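Local coordinates for CRP-like protein Clp (Xanthomonas campestris pv. campestris, PDB 3IWZ) that regulates virulence gene expression as a homodimeric, CRP-family DNA-binding transcription factor whose DNA binding appears to be lost on binding c-di-GMP, at residues Asp70-Ser82 with Arg190-Glu202. Residues are numbered along the deposited sequence; the frame is centred on the assembly and turned at random.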
loop_
_atom_site.group_PDB
_atom_site.type_symbol
_atom_site.label_atom_id
_atom_site.label_comp_id
_atom_site.label_asym_id
_atom_site.label_seq_id
_atom_site.Cartn_x
_atom_site.Cartn_y
_atom_site.Cartn_z
ATOM N N ASP D 70 -4.328 0.708 18.164
ATOM C CA ASP D 70 -4.660 1.300 19.453
ATOM C C ASP D 70 -4.204 0.442 20.621
ATOM O O ASP D 70 -3.545 0.940 21.542
ATOM C CB ASP D 70 -6.163 1.562 19.543
ATOM C CG ASP D 70 -6.470 2.932 20.108
ATOM O OD1 ASP D 70 -7.657 3.318 20.135
ATOM O OD2 ASP D 70 -5.513 3.621 20.527
ATOM N N ASP D 71 -4.550 -0.845 20.581
ATOM C CA ASP D 71 -4.163 -1.775 21.643
ATOM C C ASP D 71 -2.651 -1.806 21.812
ATOM O O ASP D 71 -2.111 -2.622 22.562
ATOM C CB ASP D 71 -4.692 -3.196 21.354
ATOM C CG ASP D 71 -4.626 -3.575 19.875
ATOM O OD1 ASP D 71 -5.080 -4.688 19.521
ATOM O OD2 ASP D 71 -4.122 -2.772 19.066
ATOM N N ASP D 72 -1.979 -0.893 21.117
ATOM C CA ASP D 72 -0.528 -0.783 21.150
ATOM C C ASP D 72 0.076 -2.045 20.540
ATOM O O ASP D 72 0.682 -2.869 21.225
ATOM C CB ASP D 72 -0.031 -0.595 22.584
ATOM C CG ASP D 72 1.299 0.133 22.643
ATOM O OD1 ASP D 72 1.335 1.337 22.293
ATOM O OD2 ASP D 72 2.303 -0.501 23.034
ATOM N N ARG D 73 -0.123 -2.191 19.237
ATOM C CA ARG D 73 0.382 -3.327 18.497
ATOM C C ARG D 73 1.113 -2.759 17.280
ATOM O O ARG D 73 0.790 -1.666 16.811
ATOM C CB ARG D 73 -0.785 -4.219 18.046
ATOM C CG ARG D 73 -1.693 -4.743 19.173
ATOM C CD ARG D 73 -1.023 -5.835 19.998
ATOM N NE ARG D 73 -0.677 -7.006 19.192
ATOM C CZ ARG D 73 -1.561 -7.839 18.650
ATOM N NH1 ARG D 73 -2.864 -7.643 18.823
ATOM N NH2 ARG D 73 -1.141 -8.868 17.924
ATOM N N GLU D 74 2.093 -3.495 16.771
ATOM C CA GLU D 74 2.835 -3.037 15.610
ATOM C C GLU D 74 2.810 -4.050 14.472
ATOM O O GLU D 74 2.786 -5.258 14.690
ATOM C CB GLU D 74 4.297 -2.753 15.977
ATOM C CG GLU D 74 4.506 -1.742 17.097
ATOM C CD GLU D 74 5.964 -1.361 17.253
ATOM O OE1 GLU D 74 6.808 -2.265 17.422
ATOM O OE2 GLU D 74 6.269 -0.152 17.205
ATOM N N LEU D 75 2.822 -3.534 13.251
ATOM C CA LEU D 75 2.841 -4.365 12.060
ATOM C C LEU D 75 3.913 -3.809 11.119
ATOM O O LEU D 75 3.783 -2.698 10.584
ATOM C CB LEU D 75 1.471 -4.356 11.365
ATOM C CG LEU D 75 1.299 -5.207 10.098
ATOM C CD1 LEU D 75 1.398 -6.693 10.446
ATOM C CD2 LEU D 75 -0.064 -4.905 9.457
ATOM N N VAL D 76 4.986 -4.573 10.949
ATOM C CA VAL D 76 6.058 -4.185 10.050
ATOM C C VAL D 76 5.483 -4.265 8.637
ATOM O O VAL D 76 4.906 -5.288 8.250
ATOM C CB VAL D 76 7.265 -5.149 10.184
ATOM C CG1 VAL D 76 8.281 -4.900 9.075
ATOM C CG2 VAL D 76 7.916 -4.968 11.542
ATOM N N LEU D 77 5.615 -3.187 7.874
ATOM C CA LEU D 77 5.091 -3.186 6.514
ATOM C C LEU D 77 6.209 -3.469 5.532
ATOM O O LEU D 77 5.956 -3.745 4.360
ATOM C CB LEU D 77 4.451 -1.842 6.168
ATOM C CG LEU D 77 3.456 -1.278 7.175
ATOM C CD1 LEU D 77 2.818 -0.040 6.586
ATOM C CD2 LEU D 77 2.401 -2.298 7.500
ATOM N N GLY D 78 7.446 -3.391 6.011
ATOM C CA GLY D 78 8.579 -3.656 5.144
ATOM C C GLY D 78 9.932 -3.143 5.615
ATOM O O GLY D 78 10.028 -2.301 6.513
ATOM N N TYR D 79 10.983 -3.679 5.005
ATOM C CA TYR D 79 12.346 -3.278 5.310
ATOM C C TYR D 79 12.840 -2.580 4.064
ATOM O O TYR D 79 12.390 -2.884 2.960
ATOM C CB TYR D 79 13.236 -4.492 5.597
ATOM C CG TYR D 79 12.780 -5.336 6.764
ATOM C CD1 TYR D 79 12.286 -4.747 7.929
ATOM C CD2 TYR D 79 12.889 -6.728 6.723
ATOM C CE1 TYR D 79 11.915 -5.520 9.025
ATOM C CE2 TYR D 79 12.525 -7.511 7.819
ATOM C CZ TYR D 79 12.041 -6.901 8.963
ATOM O OH TYR D 79 11.696 -7.675 10.042
ATOM N N PHE D 80 13.763 -1.646 4.230
ATOM C CA PHE D 80 14.270 -0.916 3.089
ATOM C C PHE D 80 15.751 -0.603 3.242
ATOM O O PHE D 80 16.212 -0.260 4.329
ATOM C CB PHE D 80 13.456 0.364 2.926
ATOM C CG PHE D 80 11.977 0.122 2.839
ATOM C CD1 PHE D 80 11.384 -0.208 1.628
ATOM C CD2 PHE D 80 11.176 0.207 3.978
ATOM C CE1 PHE D 80 10.025 -0.449 1.543
ATOM C CE2 PHE D 80 9.814 -0.031 3.906
ATOM C CZ PHE D 80 9.233 -0.361 2.684
ATOM N N GLY D 81 16.491 -0.723 2.147
ATOM C CA GLY D 81 17.915 -0.455 2.191
ATOM C C GLY D 81 18.338 0.755 1.376
ATOM O O GLY D 81 17.530 1.632 1.032
ATOM N N SER D 82 19.629 0.787 1.072
ATOM C CA SER D 82 20.236 1.855 0.301
ATOM C C SER D 82 19.419 2.189 -0.944
ATOM O O SER D 82 18.938 1.296 -1.638
ATOM C CB SER D 82 21.655 1.445 -0.105
ATOM O OG SER D 82 22.352 0.914 1.007
ATOM N N ARG D 190 11.673 -13.163 18.161
ATOM C CA ARG D 190 10.282 -13.577 18.299
ATOM C C ARG D 190 9.367 -12.359 18.203
ATOM O O ARG D 190 8.250 -12.441 17.692
ATOM C CB ARG D 190 10.077 -14.293 19.643
ATOM C CG ARG D 190 8.627 -14.636 19.952
ATOM C CD ARG D 190 8.486 -15.975 20.683
ATOM N NE ARG D 190 8.915 -15.943 22.080
ATOM C CZ ARG D 190 8.784 -16.968 22.921
ATOM N NH1 ARG D 190 8.238 -18.105 22.506
ATOM N NH2 ARG D 190 9.186 -16.857 24.181
ATOM N N GLN D 191 9.860 -11.228 18.699
ATOM C CA GLN D 191 9.112 -9.976 18.673
ATOM C C GLN D 191 8.875 -9.527 17.233
ATOM O O GLN D 191 7.741 -9.246 16.851
ATOM C CB GLN D 191 9.881 -8.902 19.451
ATOM C CG GLN D 191 9.967 -9.195 20.950
ATOM C CD GLN D 191 11.227 -8.639 21.595
ATOM O OE1 GLN D 191 12.345 -9.060 21.270
ATOM N NE2 GLN D 191 11.055 -7.696 22.521
ATOM N N GLU D 192 9.944 -9.469 16.439
ATOM C CA GLU D 192 9.852 -9.052 15.039
ATOM C C GLU D 192 8.995 -9.988 14.200
ATOM O O GLU D 192 8.286 -9.545 13.297
ATOM C CB GLU D 192 11.246 -8.943 14.412
ATOM C CG GLU D 192 11.837 -7.538 14.461
ATOM C CD GLU D 192 11.022 -6.530 13.660
ATOM O OE1 GLU D 192 10.962 -6.660 12.418
ATOM O OE2 GLU D 192 10.441 -5.609 14.273
ATOM N N LEU D 193 9.061 -11.282 14.493
ATOM C CA LEU D 193 8.269 -12.250 13.749
ATOM C C LEU D 193 6.797 -11.918 13.942
ATOM O O LEU D 193 6.027 -11.846 12.977
ATOM C CB LEU D 193 8.536 -13.664 14.257
ATOM C CG LEU D 193 8.089 -14.753 13.285
ATOM C CD1 LEU D 193 8.871 -14.603 11.990
ATOM C CD2 LEU D 193 8.323 -16.126 13.891
ATOM N N ALA D 194 6.419 -11.707 15.196
ATOM C CA ALA D 194 5.044 -11.373 15.536
ATOM C C ALA D 194 4.624 -10.034 14.916
ATOM O O ALA D 194 3.456 -9.827 14.597
ATOM C CB ALA D 194 4.885 -11.332 17.036
ATOM N N ARG D 195 5.578 -9.125 14.751
ATOM C CA ARG D 195 5.291 -7.826 14.153
ATOM C C ARG D 195 5.184 -7.960 12.636
ATOM O O ARG D 195 4.542 -7.149 11.969
ATOM C CB ARG D 195 6.389 -6.817 14.509
ATOM C CG ARG D 195 6.261 -6.234 15.896
ATOM C CD ARG D 195 7.244 -5.092 16.125
ATOM N NE ARG D 195 8.613 -5.572 16.249
ATOM C CZ ARG D 195 9.417 -5.281 17.265
ATOM N NH1 ARG D 195 10.652 -5.767 17.296
ATOM N NH2 ARG D 195 8.984 -4.504 18.253
ATOM N N LEU D 196 5.818 -8.994 12.098
ATOM C CA LEU D 196 5.791 -9.231 10.665
ATOM C C LEU D 196 4.481 -9.832 10.194
ATOM O O LEU D 196 3.911 -9.380 9.199
ATOM C CB LEU D 196 6.947 -10.146 10.253
ATOM C CG LEU D 196 8.314 -9.473 10.143
ATOM C CD1 LEU D 196 9.402 -10.518 10.008
ATOM C CD2 LEU D 196 8.315 -8.541 8.950
ATOM N N VAL D 197 4.000 -10.844 10.907
ATOM C CA VAL D 197 2.758 -11.513 10.516
ATOM C C VAL D 197 1.517 -10.952 11.182
ATOM O O VAL D 197 0.411 -11.378 10.881
ATOM C CB VAL D 197 2.811 -13.032 10.815
ATOM C CG1 VAL D 197 3.999 -13.656 10.113
ATOM C CG2 VAL D 197 2.882 -13.270 12.313
ATOM N N GLY D 198 1.708 -10.010 12.097
ATOM C CA GLY D 198 0.589 -9.407 12.786
ATOM C C GLY D 198 -0.043 -10.318 13.819
ATOM O O GLY D 198 -1.248 -10.583 13.760
ATOM N N CYS D 199 0.764 -10.811 14.758
ATOM C CA CYS D 199 0.264 -11.682 15.820
ATOM C C CYS D 199 1.002 -11.346 17.111
ATOM O O CYS D 199 2.017 -10.651 17.085
ATOM C CB CYS D 199 0.480 -13.161 15.468
ATOM S SG CYS D 199 2.202 -13.713 15.465
ATOM N N SER D 200 0.495 -11.836 18.238
ATOM C CA SER D 200 1.130 -11.564 19.525
ATOM C C SER D 200 2.508 -12.209 19.606
ATOM O O SER D 200 2.737 -13.283 19.046
ATOM C CB SER D 200 0.255 -12.076 20.672
ATOM O OG SER D 200 0.088 -13.482 20.607
ATOM N N ARG D 201 3.424 -11.536 20.296
ATOM C CA ARG D 201 4.788 -12.029 20.473
ATOM C C ARG D 201 4.750 -13.452 21.009
ATOM O O ARG D 201 5.618 -14.267 20.708
ATOM C CB ARG D 201 5.545 -11.120 21.447
ATOM C CG ARG D 201 6.687 -11.795 22.195
ATOM C CD ARG D 201 7.313 -10.824 23.169
ATOM N NE ARG D 201 8.285 -11.455 24.054
ATOM C CZ ARG D 201 9.370 -12.107 23.646
ATOM N NH1 ARG D 201 9.635 -12.229 22.352
ATOM N NH2 ARG D 201 10.204 -12.619 24.540
ATOM N N GLU D 202 3.728 -13.729 21.811
ATOM C CA GLU D 202 3.529 -15.041 22.406
ATOM C C GLU D 202 3.103 -16.076 21.360
ATOM O O GLU D 202 3.781 -17.089 21.181
ATOM C CB GLU D 202 2.479 -14.948 23.521
ATOM C CG GLU D 202 1.426 -13.862 23.305
ATOM C CD GLU D 202 1.590 -12.684 24.255
ATOM O OE1 GLU D 202 1.365 -12.873 25.472
ATOM O OE2 GLU D 202 1.939 -11.574 23.792
#
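Val76 N donates to Arg195 O at 2.8 Å, a backbone bond joining strand 74-80, an edge strand of its sheet in the cyclic nucleotide-binding domain, to the first helix of the predicted helix-turn-helix motif. The N-H...O angle is 156°. Leu75 CA adds a CA-H...O contact to the same oxygen, which so has one hydrogen bond and one weaker C-H contact.

The tight part of the interface lies here. Val76 CG1, placed anti to its own nitrogen (chi1 170°), runs alongside Leu196 and meets CD2 at 3.6 Å, while Val76 CG2 packs against Arg195 CB. Leu75 CD1 reaches Gly198 CA at 3.7 Å, where the chain leaves helical geometry with positive phi.

Polar side chains flank this centre. Tyr79 approaches Glu192 head-on, its OH donating to OE1 at 2.7 Å nearly along the C-O axis, with OE1 at the ring edge. Glu192 OE2 also receives a weak bond from Arg195 NE. The bend at chi3 of Arg195 turns NH2 to Glu74 OE1 at 3.2 Å, tilted 28° from the guanidinium plane; Glu74 OE2 pairs with Arg103.

Toward exposed Asp71, Asp72 and Arg201 the fit loosens: Arg73 NH2 approaches Ser200 N at 3.4 Å, two donors without a hydrogen bond, and the Arg73-Asp71 salt bridge is long. Phe157 of the second subunit partly covers this end, packing on Arg73 and Leu75.

The contact combines one backbone hydrogen bond between the two segments, an apolar patch and a small salt-bridge network, consistent with a domain arrangement that c-di-GMP could open.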